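Local coordinates for protein hypothetical sensory transduction histidine kinase (Methanosarcina mazei, PDB 3LI9) that probably senses an extracellular signal and relays it across the membrane to an intracellular histidine kinase, this chain being its extracellular PDC-fold sensor domain, at residues Leu13-Ser18 with Ile250-Pro255; Asn27-Gln32 with Phe261-Val266; Tyr175-Ala180 with Thr205-Ile210; Lys213-Ser216 with Glu222-Asn225; Glu239-Asp242 with Lys247-Ile250. All blocks are in the same frame, centred on the assembly; numbering follows the deposited sequence.

The five contacts illustrate how one part of a PDC (Cache) sensor domain, its four-stranded sheet, is built against one long helix. Contacts 1 and 2, their centres about 13 Å apart, both lay helix 13-48 against the antiparallel sheet of strands 190-194, 261-268, 248-256 and 236-241, so the start of the chain meets its last strands. Contacts 3, 4 and 5 follow in series between those ends. Contact 3 reaches contact 2 through F29; contact 4 packs helix 221-231 on I240 of contact 5, about 14 Å away between centres; contact 5 shares I250 with contact 1. One sheet is thus bound to the helix on one face and to helix 221-231 on the other.

Contact 1: residues Leu13-Ser18 with Ile250-Pro255; sequences LAYEKS and IMFYEP
Y15 carries its hydroxyl past I250, with OH 3.9 Å from the methyl CD1, to a hydrogen bond with the carboxylate oxygen OE2 of E239 on the adjacent strand. The contact is a worked case of a helix laid on a sheet in a PDC fold: the axes of helix 13-18 and strand 250-255 approach to 10.2 Å and run at 40° to each other. Between them lies the F252 ring, held from both sides. CB of S18 stands over one face, 3.6 Å from the ring centroid and 18° off the normal, a CH-pi contact. Against the opposite face lies CG2 of I250, two residues back along the same strand, so the ring is sandwiched between helix and strand. With CG anti to its own carbonyl carbon (chi1 -62°), F252 projects from the strand and slips its CZ end under S18, where CZ is 3.5 Å from S18 CB. The Y15 side chain crosses F252 at about a right angle, CD2 lying 3.9 Å from F252 CE1. Its CE2 touches I250 CD1 as well, so one tyrosine bridges two strand residues while its hydroxyl has a polar partner. H237 of strand 236-241 meets both aromatic rings, and M272 of the C-terminal helix 269-272 touches Y15, I250 and F252. Here the beginning of helix 13-48, strands 236-241 and 248-256 and the final helix converge.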
# COMPACT_ATOMS: atom_id res chain seq x y z
N LEU A 13 27.10 -11.18 16.93
CA LEU A 13 25.88 -11.31 17.71
C LEU A 13 25.23 -9.99 17.55
O LEU A 13 24.00 -9.82 17.69
CB LEU A 13 26.17 -11.54 19.20
CG LEU A 13 26.31 -13.04 19.49
CD1 LEU A 13 26.56 -13.27 20.98
CD2 LEU A 13 25.11 -13.90 18.97
N ALA A 14 26.09 -9.06 17.20
CA ALA A 14 25.71 -7.72 16.98
C ALA A 14 24.87 -7.64 15.66
O ALA A 14 23.76 -7.05 15.62
CB ALA A 14 26.95 -6.91 16.90
N TYR A 15 25.42 -8.24 14.60
CA TYR A 15 24.73 -8.29 13.32
C TYR A 15 23.38 -9.04 13.53
O TYR A 15 22.33 -8.62 13.04
CB TYR A 15 25.54 -9.03 12.27
CG TYR A 15 26.62 -8.20 11.57
CD1 TYR A 15 27.89 -8.05 12.15
CD2 TYR A 15 26.39 -7.63 10.32
CE1 TYR A 15 28.87 -7.30 11.51
CE2 TYR A 15 27.36 -6.92 9.65
CZ TYR A 15 28.61 -6.74 10.26
OH TYR A 15 29.61 -6.01 9.66
N GLU A 16 23.45 -10.17 14.25
CA GLU A 16 22.30 -11.06 14.34
C GLU A 16 21.16 -10.41 15.11
O GLU A 16 19.99 -10.58 14.77
CB GLU A 16 22.71 -12.38 14.98
CG GLU A 16 23.24 -13.36 13.95
CD GLU A 16 23.92 -14.58 14.56
OE1 GLU A 16 24.06 -14.60 15.82
OE2 GLU A 16 24.29 -15.49 13.78
N LYS A 17 21.48 -9.64 16.13
CA LYS A 17 20.43 -8.98 16.82
C LYS A 17 19.76 -7.97 15.91
O LYS A 17 18.55 -7.69 16.08
CB LYS A 17 20.95 -8.29 18.07
CG LYS A 17 20.04 -7.21 18.63
CD LYS A 17 20.87 -6.39 19.63
CE LYS A 17 20.33 -5.00 19.84
NZ LYS A 17 19.26 -4.94 20.91
N SER A 18 20.56 -7.33 15.03
CA SER A 18 20.01 -6.23 14.22
C SER A 18 19.12 -6.84 13.13
O SER A 18 18.07 -6.22 12.79
CB SER A 18 21.14 -5.30 13.62
OG SER A 18 21.70 -4.57 14.67
N ILE A 250 25.80 0.15 8.26
CA ILE A 250 25.27 -1.05 7.67
C ILE A 250 23.77 -0.81 7.53
O ILE A 250 23.18 -0.31 8.48
CB ILE A 250 25.46 -2.21 8.65
CG1 ILE A 250 26.97 -2.38 8.94
CG2 ILE A 250 25.01 -3.53 7.99
CD1 ILE A 250 27.17 -3.07 10.22
N MSE A 251 23.22 -1.16 6.38
CA MSE A 251 21.76 -1.03 6.19
C MSE A 251 21.26 -2.49 6.22
O MSE A 251 21.60 -3.28 5.29
CB MSE A 251 21.56 -0.28 4.89
CG MSE A 251 20.38 -0.61 4.09
SE MSE A 251 20.26 0.63 2.57
CE MSE A 251 20.99 2.09 3.40
N PHE A 252 20.40 -2.79 7.20
CA PHE A 252 19.75 -4.08 7.30
C PHE A 252 18.34 -3.95 6.73
O PHE A 252 17.62 -2.99 7.10
CB PHE A 252 19.62 -4.53 8.71
CG PHE A 252 20.93 -4.72 9.43
CD1 PHE A 252 21.49 -5.99 9.49
CD2 PHE A 252 21.51 -3.64 10.09
CE1 PHE A 252 22.74 -6.16 10.22
CE2 PHE A 252 22.70 -3.80 10.83
CZ PHE A 252 23.30 -5.04 10.86
N TYR A 253 18.00 -4.80 5.77
CA TYR A 253 16.65 -4.64 5.18
C TYR A 253 15.95 -5.99 5.27
O TYR A 253 16.55 -7.06 5.00
CB TYR A 253 16.67 -4.13 3.76
CG TYR A 253 17.69 -4.84 2.85
CD1 TYR A 253 17.32 -5.94 2.09
CD2 TYR A 253 19.04 -4.44 2.87
CE1 TYR A 253 18.28 -6.59 1.27
CE2 TYR A 253 19.99 -5.10 2.09
CZ TYR A 253 19.63 -6.13 1.31
OH TYR A 253 20.65 -6.76 0.57
N GLU A 254 14.65 -5.97 5.62
CA GLU A 254 13.90 -7.25 5.75
C GLU A 254 12.54 -7.03 5.15
O GLU A 254 11.92 -5.98 5.31
CB GLU A 254 13.77 -7.67 7.22
CG GLU A 254 15.08 -8.19 7.84
CD GLU A 254 15.49 -9.50 7.23
OE1 GLU A 254 14.70 -10.21 6.59
OE2 GLU A 254 16.68 -9.81 7.40
N PRO A 255 12.06 -8.01 4.34
CA PRO A 255 10.84 -7.82 3.59
C PRO A 255 9.59 -7.82 4.43
O PRO A 255 9.48 -8.56 5.41
CB PRO A 255 10.82 -9.01 2.63
CG PRO A 255 11.67 -10.04 3.28
CD PRO A 255 12.76 -9.27 4.00

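Contact 2: residues Asn27-Gln32 with Phe261-Val266; sequences NQFDAQ and FSFVLV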
# COMPACT_ATOMS: atom_id res chain seq x y z
N ASN A 27 7.70 -7.48 10.32
CA ASN A 27 6.45 -8.19 10.62
C ASN A 27 5.44 -7.43 11.43
O ASN A 27 4.24 -7.63 11.23
CB ASN A 27 6.77 -9.59 11.21
CG ASN A 27 7.47 -10.47 10.17
OD1 ASN A 27 8.65 -10.90 10.36
ND2 ASN A 27 6.83 -10.70 9.08
N GLN A 28 5.87 -6.50 12.30
CA GLN A 28 4.91 -5.58 12.90
C GLN A 28 4.15 -4.76 11.88
O GLN A 28 2.89 -4.61 11.97
CB GLN A 28 5.70 -4.64 13.86
CG GLN A 28 6.13 -5.45 15.11
CD GLN A 28 6.90 -4.59 16.08
OE1 GLN A 28 6.50 -3.45 16.34
NE2 GLN A 28 8.00 -5.12 16.64
N PHE A 29 4.88 -4.27 10.86
CA PHE A 29 4.22 -3.45 9.86
C PHE A 29 3.37 -4.33 9.00
O PHE A 29 2.30 -3.91 8.53
CB PHE A 29 5.24 -2.68 9.00
CG PHE A 29 5.71 -1.41 9.66
CD1 PHE A 29 4.92 -0.23 9.62
CD2 PHE A 29 6.87 -1.38 10.38
CE1 PHE A 29 5.36 0.94 10.25
CE2 PHE A 29 7.32 -0.21 10.97
CZ PHE A 29 6.58 0.95 10.92
N ASP A 30 3.80 -5.57 8.78
CA ASP A 30 3.03 -6.46 7.92
C ASP A 30 1.65 -6.81 8.51
O ASP A 30 0.70 -7.06 7.76
CB ASP A 30 3.76 -7.78 7.74
CG ASP A 30 3.04 -8.69 6.72
OD1 ASP A 30 2.78 -8.23 5.60
OD2 ASP A 30 2.71 -9.84 7.04
N ALA A 31 1.56 -6.86 9.82
CA ALA A 31 0.29 -7.35 10.45
C ALA A 31 -0.91 -6.50 10.02
O ALA A 31 -1.94 -7.06 9.65
CB ALA A 31 0.41 -7.38 11.99
N GLN A 32 -0.81 -5.16 10.04
CA GLN A 32 -1.96 -4.34 9.73
C GLN A 32 -2.16 -4.38 8.24
O GLN A 32 -3.28 -4.26 7.77
CB GLN A 32 -1.77 -2.90 10.15
CG GLN A 32 -2.99 -1.98 9.88
CD GLN A 32 -4.32 -2.45 10.53
OE1 GLN A 32 -4.39 -2.69 11.73
NE2 GLN A 32 -5.34 -2.64 9.72
N PHE A 261 7.23 -4.93 0.51
CA PHE A 261 7.85 -3.69 0.93
C PHE A 261 9.06 -4.08 1.79
O PHE A 261 9.36 -5.27 1.91
CB PHE A 261 6.84 -2.89 1.79
CG PHE A 261 5.77 -2.17 0.93
CD1 PHE A 261 5.48 -2.63 -0.36
CD2 PHE A 261 5.00 -1.17 1.47
CE1 PHE A 261 4.47 -2.01 -1.20
CE2 PHE A 261 3.95 -0.54 0.67
CZ PHE A 261 3.71 -0.95 -0.65
N SER A 262 9.81 -3.12 2.36
CA SER A 262 10.93 -3.52 3.15
C SER A 262 11.10 -2.60 4.35
O SER A 262 10.93 -1.37 4.15
CB SER A 262 12.26 -3.53 2.29
OG SER A 262 13.34 -4.12 3.04
N PHE A 263 11.50 -3.15 5.50
CA PHE A 263 11.83 -2.33 6.64
C PHE A 263 13.37 -2.28 6.71
O PHE A 263 14.02 -3.32 6.63
CB PHE A 263 11.24 -2.95 7.96
CG PHE A 263 11.63 -2.14 9.19
CD1 PHE A 263 10.84 -1.08 9.60
CD2 PHE A 263 12.81 -2.44 9.87
CE1 PHE A 263 11.22 -0.33 10.75
CE2 PHE A 263 13.19 -1.68 11.03
CZ PHE A 263 12.37 -0.65 11.44
N VAL A 264 13.91 -1.06 6.84
CA VAL A 264 15.38 -0.88 6.79
C VAL A 264 15.87 -0.26 8.09
O VAL A 264 15.34 0.76 8.58
CB VAL A 264 15.77 0.02 5.59
CG1 VAL A 264 17.31 0.09 5.47
CG2 VAL A 264 15.19 -0.49 4.32
N LEU A 265 16.87 -0.88 8.69
CA LEU A 265 17.51 -0.29 9.85
C LEU A 265 18.91 0.16 9.42
O LEU A 265 19.63 -0.62 8.73
CB LEU A 265 17.76 -1.35 10.94
CG LEU A 265 16.82 -1.69 12.04
CD1 LEU A 265 17.51 -2.74 12.96
CD2 LEU A 265 16.33 -0.46 12.80
N VAL A 266 19.27 1.38 9.80
CA VAL A 266 20.58 1.91 9.38
C VAL A 266 21.40 2.09 10.68
O VAL A 266 20.98 2.77 11.60
CB VAL A 266 20.45 3.27 8.66
CG1 VAL A 266 21.82 3.88 8.35
CG2 VAL A 266 19.64 3.13 7.35
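Helix 27-32 passes F29 across to strand 261-266 at a single point, the CA atoms of F29 and F263 lying 8.3 Å apart. This is the helix-on-sheet packing of the PDC fold, in which a long N-terminal helix rests along a face of an antiparallel sheet. The link consists of two phenylalanine rings; the direct contact is small, and other residues pack round both rings. Both side chains leave the backbone toward the other segment, but by different routes. F29 has CG anti to its carbonyl carbon (chi1 -83°), whereas F263 turns CG anti to its backbone N (chi1 177°). The rings meet rim to rim, neither over the face of the other, with centroids 6.0 Å apart and planes inclined at only 26°. Such an arrangement is dispersive contact between ring borders and not a stack. The neighbours complete the layer: Y25 and A26 of the same long helix lie against F263, while M193 of strand 190-194 and V176 and V179 of helix 174-180 pack on F29. A little farther along the helix, D30 gives OD1 to a hydrogen bond with OG1 of T258, in the turn that leads into the strand. At the point of touch, F29 CE2 sits equally near two atoms of one ring border, 3.9 Å from F263 CD1 and 3.9 Å from F263 CE1.

Contact 3: residues Tyr175-Ala180 with Thr205-Ile210; sequences YVDDVA and TQKNWI
The carboxylate of D177 is approached in two ways by the segment 205-210. Over one of its faces stands the methyl CD1 of I210, 3.7 Å from D177 CG, while the ammonium group of K207 comes at the oxygen end. There OD2 of D177 offers its syn lone pair to NZ of K207 at 2.7 Å, and OD1 of D177 adds a weak second bond to the same NZ at 3.1 Å. The salt bridge is thus forked but lopsided. A bend in the lysine chain at chi2 (-58°) swings its otherwise extended end across to the aspartate. OD1 has further work to do, accepting the backbone N of H203 and bonding with OG of S181, so several groups fix the carboxylate's rotation, and the nearby charge probably favours its ionised form. K207 NZ also binds the carbonyl oxygen of H203. The pairing joins two parts of the PDC fold at its surface: helix 174-180, which packs beside helix 13-48, and the connection from strand 190-194 to helix 221-231, with its 3-10 turn at 207-209.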
# COMPACT_ATOMS: atom_id res chain seq x y z
N TYR A 175 1.04 7.24 9.04
CA TYR A 175 1.36 6.55 10.30
C TYR A 175 2.71 5.84 10.20
O TYR A 175 3.41 5.67 11.20
CB TYR A 175 0.23 5.56 10.68
CG TYR A 175 0.37 4.27 9.95
CD1 TYR A 175 1.09 3.16 10.52
CD2 TYR A 175 -0.23 4.09 8.70
CE1 TYR A 175 1.24 1.96 9.81
CE2 TYR A 175 -0.14 2.89 8.02
CZ TYR A 175 0.59 1.83 8.58
OH TYR A 175 0.72 0.68 7.87
N VAL A 176 3.06 5.44 8.99
CA VAL A 176 4.37 4.78 8.82
C VAL A 176 5.51 5.69 9.23
O VAL A 176 6.44 5.25 9.95
CB VAL A 176 4.51 4.26 7.42
CG1 VAL A 176 5.94 3.65 7.19
CG2 VAL A 176 3.43 3.23 7.14
N ASP A 177 5.47 6.94 8.78
CA ASP A 177 6.48 7.90 9.16
C ASP A 177 6.40 8.15 10.65
O ASP A 177 7.42 8.20 11.31
CB ASP A 177 6.34 9.22 8.42
CG ASP A 177 7.56 10.13 8.61
OD1 ASP A 177 8.70 9.68 8.48
OD2 ASP A 177 7.41 11.32 8.97
N ASP A 178 5.20 8.36 11.19
CA ASP A 178 5.10 8.56 12.65
C ASP A 178 5.81 7.49 13.50
O ASP A 178 6.53 7.81 14.45
CB ASP A 178 3.65 8.72 13.13
CG ASP A 178 2.96 9.91 12.45
OD1 ASP A 178 3.65 10.81 11.92
OD2 ASP A 178 1.71 9.93 12.42
N VAL A 179 5.61 6.23 13.15
CA VAL A 179 6.13 5.13 13.87
C VAL A 179 7.62 4.88 13.52
O VAL A 179 8.46 4.83 14.42
CB VAL A 179 5.35 3.82 13.55
CG1 VAL A 179 6.07 2.64 14.31
CG2 VAL A 179 3.86 3.92 14.07
N ALA A 180 7.95 4.75 12.23
CA ALA A 180 9.36 4.36 11.83
C ALA A 180 10.38 5.46 12.19
O ALA A 180 11.49 5.17 12.63
CB ALA A 180 9.41 4.08 10.30
N THR A 205 14.44 12.59 8.85
CA THR A 205 14.72 14.03 8.55
C THR A 205 14.36 14.55 7.17
O THR A 205 14.03 15.75 7.00
CB THR A 205 16.23 14.39 8.83
OG1 THR A 205 17.07 13.46 8.17
CG2 THR A 205 16.51 14.24 10.31
N GLN A 206 14.43 13.69 6.17
CA GLN A 206 14.21 14.15 4.82
C GLN A 206 12.72 13.91 4.44
O GLN A 206 12.39 12.97 3.69
CB GLN A 206 15.12 13.41 3.84
CG GLN A 206 16.62 13.64 4.12
CD GLN A 206 17.10 14.99 3.60
OE1 GLN A 206 16.37 15.73 2.98
NE2 GLN A 206 18.36 15.25 3.77
N LYS A 207 11.82 14.73 4.96
CA LYS A 207 10.40 14.50 4.63
C LYS A 207 10.09 14.63 3.18
O LYS A 207 9.15 13.99 2.68
CB LYS A 207 9.50 15.40 5.49
CG LYS A 207 9.78 15.33 6.97
CD LYS A 207 9.65 13.84 7.55
CE LYS A 207 9.82 13.83 9.07
NZ LYS A 207 9.83 12.40 9.53
N ASN A 208 10.85 15.48 2.47
CA ASN A 208 10.70 15.61 1.03
C ASN A 208 11.03 14.38 0.20
O ASN A 208 10.68 14.29 -0.99
CB ASN A 208 11.65 16.77 0.53
CG ASN A 208 13.11 16.50 0.84
OD1 ASN A 208 13.47 16.13 1.94
ND2 ASN A 208 13.96 16.67 -0.16
N TRP A 209 11.70 13.40 0.83
CA TRP A 209 11.98 12.15 0.15
C TRP A 209 10.76 11.19 0.13
O TRP A 209 10.66 10.30 -0.74
CB TRP A 209 13.13 11.42 0.85
CG TRP A 209 14.46 12.04 0.60
CD1 TRP A 209 14.73 13.18 -0.13
CD2 TRP A 209 15.71 11.54 1.06
NE1 TRP A 209 16.11 13.43 -0.10
CE2 TRP A 209 16.72 12.42 0.59
CE3 TRP A 209 16.08 10.42 1.82
CZ2 TRP A 209 18.08 12.21 0.88
CZ3 TRP A 209 17.44 10.23 2.11
CH2 TRP A 209 18.41 11.14 1.61
N ILE A 210 9.88 11.38 1.12
CA ILE A 210 8.69 10.44 1.27
C ILE A 210 7.83 10.47 0.01
O ILE A 210 7.32 11.54 -0.43
CB ILE A 210 7.91 10.72 2.53
CG1 ILE A 210 8.79 10.59 3.80
CG2 ILE A 210 6.59 9.87 2.61
CD1 ILE A 210 8.13 11.05 5.08

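Contact 4: residues Lys213-Ser216 with Glu222-Asn225; sequences KSLS and EIKN
Apolar contact between L215 and I223 joins the segment 213-216 to helix 222-225. The branch methyl CG2 of I223 does the touching: it lies 3.8 Å from CD2 of L215 and 3.5 Å from the carbonyl oxygen O of the same residue, the two side chains crossing at about a right angle. CG2 reaches there because it stands anti to the backbone N of I223, while CG1 (chi1 -64°) takes the other direction. The polar contact is lighter. K224 runs out extended and bends only at chi4 (-61°), so that NZ makes a weak hydrogen bond of 3.2 Å to O of S216; its stronger partner is the carbonyl oxygen of F218, and the ammonium group thus clasps two backbone carbonyls of the connecting loop. Within the loop, S214 OG accepts the backbone N of S216 at 3.0 Å, an ST turn that shapes the start of the 3-10 segment. The S216 hydroxyl also donates to S214 OG, which binds the carbonyl of T197 besides. As a worked example of a short loop folded back on its helix, the contact sits where L215 tucks against A227 and I230 of helix 221-231, and I223 reaches I240 of strand 236-241.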
# COMPACT_ATOMS: atom_id res chain seq x y z
N LYS A 213 11.55 9.89 -3.56
CA LYS A 213 12.85 9.39 -3.95
C LYS A 213 12.85 7.88 -3.71
O LYS A 213 12.16 7.42 -2.82
CB LYS A 213 13.90 10.00 -3.04
CG LYS A 213 15.35 9.50 -3.42
CD LYS A 213 16.42 10.41 -2.80
CE LYS A 213 16.17 11.91 -3.12
NZ LYS A 213 16.83 12.28 -4.41
N SER A 214 13.61 7.13 -4.50
CA SER A 214 13.81 5.73 -4.27
C SER A 214 15.28 5.40 -3.96
O SER A 214 16.20 6.16 -4.32
CB SER A 214 13.47 4.98 -5.59
OG SER A 214 13.81 3.61 -5.42
N LEU A 215 15.50 4.31 -3.23
CA LEU A 215 16.84 3.80 -3.03
C LEU A 215 17.56 3.67 -4.35
O LEU A 215 18.78 3.88 -4.41
CB LEU A 215 16.82 2.41 -2.35
CG LEU A 215 16.35 2.48 -0.91
CD1 LEU A 215 16.23 1.06 -0.30
CD2 LEU A 215 17.26 3.27 -0.07
N SER A 216 16.84 3.31 -5.40
CA SER A 216 17.56 3.07 -6.65
C SER A 216 18.13 4.38 -7.22
O SER A 216 18.91 4.35 -8.16
CB SER A 216 16.69 2.31 -7.69
OG SER A 216 15.59 3.09 -8.04
N GLU A 222 26.26 -0.16 -3.23
CA GLU A 222 25.62 -1.00 -2.25
C GLU A 222 24.11 -0.71 -2.09
O GLU A 222 23.35 -1.62 -1.78
CB GLU A 222 26.31 -0.84 -0.91
CG GLU A 222 27.73 -1.44 -0.93
CD GLU A 222 28.75 -0.50 -1.64
OE1 GLU A 222 28.41 0.63 -2.09
OE2 GLU A 222 29.92 -0.92 -1.72
N ILE A 223 23.72 0.55 -2.20
CA ILE A 223 22.28 0.91 -2.03
C ILE A 223 21.48 0.47 -3.21
O ILE A 223 20.37 -0.06 -3.06
CB ILE A 223 22.11 2.46 -1.78
CG1 ILE A 223 22.76 2.86 -0.48
CG2 ILE A 223 20.66 2.79 -1.65
CD1 ILE A 223 22.66 4.38 -0.16
N LYS A 224 22.03 0.60 -4.43
CA LYS A 224 21.44 -0.03 -5.60
C LYS A 224 21.26 -1.58 -5.47
O LYS A 224 20.25 -2.14 -5.95
CB LYS A 224 22.27 0.30 -6.86
CG LYS A 224 22.06 1.73 -7.30
CD LYS A 224 22.92 2.00 -8.59
CE LYS A 224 23.30 3.43 -8.65
NZ LYS A 224 22.01 4.17 -8.71
N ASN A 225 22.24 -2.25 -4.90
CA ASN A 225 22.17 -3.72 -4.62
C ASN A 225 21.06 -4.08 -3.60
O ASN A 225 20.28 -5.03 -3.83
CB ASN A 225 23.49 -4.29 -4.17
CG ASN A 225 24.54 -4.23 -5.29
OD1 ASN A 225 24.16 -4.15 -6.48
ND2 ASN A 225 25.79 -4.27 -4.93

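Contact 5: residues Glu239-Asp242 with Lys247-Ile250; sequences EIKD and KTVI
E239, T248 and K247 carry much of this hairpin contact, with E239 and T248 on one face of the paired strands. The strands run antiparallel at 157°. E239 lies alongside I250, pointing the same way in a non-hydrogen-bonded pair, its CD 4.2 Å from I250 CG1. Its chain crosses T248 diagonally, where OE1 of E239 comes 3.9 Å from the methyl CG2 of T248. OE1 forms a salt bridge with K269 and OE2 bonds to Y15, so the carboxylate ties the hairpin to the terminal helices. OG1 of T248 lies 3.6 Å from CB of K241, and the CA-H of T248 points to the carbonyl oxygen of I240. K247 contributes chiefly through its backbone: its O takes the N-H of D242 at 2.7 Å in an almost straight bond (172°), closing the hairpin end. I240 and V249 form the hydrogen-bonded pair between, with I240 N to V249 O at 2.9 Å and a slightly longer return bond from V249 N to I240 O (3.1 Å). D242 OD1 holds I244 and T245 in the turn. The example shows a division of labour: backbone bonds set the register, while a carboxylate probably kept ionised by K269 links an edge strand, 236-241, to its surroundings.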
# COMPACT_ATOMS: atom_id res chain seq x y z
N GLU A 239 27.06 -3.04 3.54
CA GLU A 239 27.93 -2.16 4.33
C GLU A 239 28.43 -1.05 3.44
O GLU A 239 28.84 -1.32 2.33
CB GLU A 239 29.15 -2.93 4.81
CG GLU A 239 28.70 -4.15 5.56
CD GLU A 239 29.67 -4.59 6.65
OE1 GLU A 239 30.69 -3.89 6.85
OE2 GLU A 239 29.38 -5.62 7.30
N ILE A 240 28.33 0.17 3.91
CA ILE A 240 28.59 1.34 3.03
C ILE A 240 29.60 2.25 3.67
O ILE A 240 29.38 2.74 4.75
CB ILE A 240 27.32 2.15 2.82
CG1 ILE A 240 26.15 1.21 2.43
CG2 ILE A 240 27.53 3.27 1.80
CD1 ILE A 240 24.80 1.95 2.25
N LYS A 241 30.75 2.48 3.05
CA LYS A 241 31.72 3.29 3.79
C LYS A 241 31.65 4.71 3.22
O LYS A 241 31.67 4.89 2.01
CB LYS A 241 33.12 2.71 3.62
CG LYS A 241 34.21 3.63 4.16
CD LYS A 241 35.56 3.08 3.79
CE LYS A 241 36.72 3.77 4.50
NZ LYS A 241 38.02 3.19 3.95
N ASP A 242 31.52 5.70 4.07
CA ASP A 242 31.32 7.04 3.60
C ASP A 242 32.71 7.59 3.32
O ASP A 242 33.52 7.64 4.25
CB ASP A 242 30.62 7.88 4.68
CG ASP A 242 30.31 9.32 4.23
OD1 ASP A 242 31.25 10.09 3.85
OD2 ASP A 242 29.11 9.69 4.21
N LYS A 247 33.50 6.61 7.94
CA LYS A 247 32.65 5.65 8.72
C LYS A 247 31.81 4.71 7.85
O LYS A 247 31.44 5.06 6.70
CB LYS A 247 31.76 6.45 9.66
CG LYS A 247 32.58 7.26 10.61
CD LYS A 247 31.75 8.19 11.45
CE LYS A 247 30.60 8.81 10.66
NZ LYS A 247 30.06 10.02 11.35
N THR A 248 31.55 3.51 8.39
CA THR A 248 30.80 2.49 7.67
C THR A 248 29.45 2.47 8.40
O THR A 248 29.38 2.64 9.64
CB THR A 248 31.54 1.11 7.64
OG1 THR A 248 32.78 1.24 6.91
CG2 THR A 248 30.72 0.02 6.92
N VAL A 249 28.37 2.42 7.62
CA VAL A 249 27.03 2.20 8.21
C VAL A 249 26.60 0.93 7.54
O VAL A 249 26.98 0.63 6.41
CB VAL A 249 25.91 3.33 7.92
CG1 VAL A 249 26.19 4.64 8.72
CG2 VAL A 249 25.79 3.61 6.46
N ILE A 250 25.80 0.15 8.26
CA ILE A 250 25.27 -1.05 7.67
C ILE A 250 23.77 -0.81 7.53
O ILE A 250 23.18 -0.31 8.48
CB ILE A 250 25.46 -2.21 8.65
CG1 ILE A 250 26.97 -2.38 8.94
CG2 ILE A 250 25.01 -3.53 7.99
CD1 ILE A 250 27.17 -3.07 10.22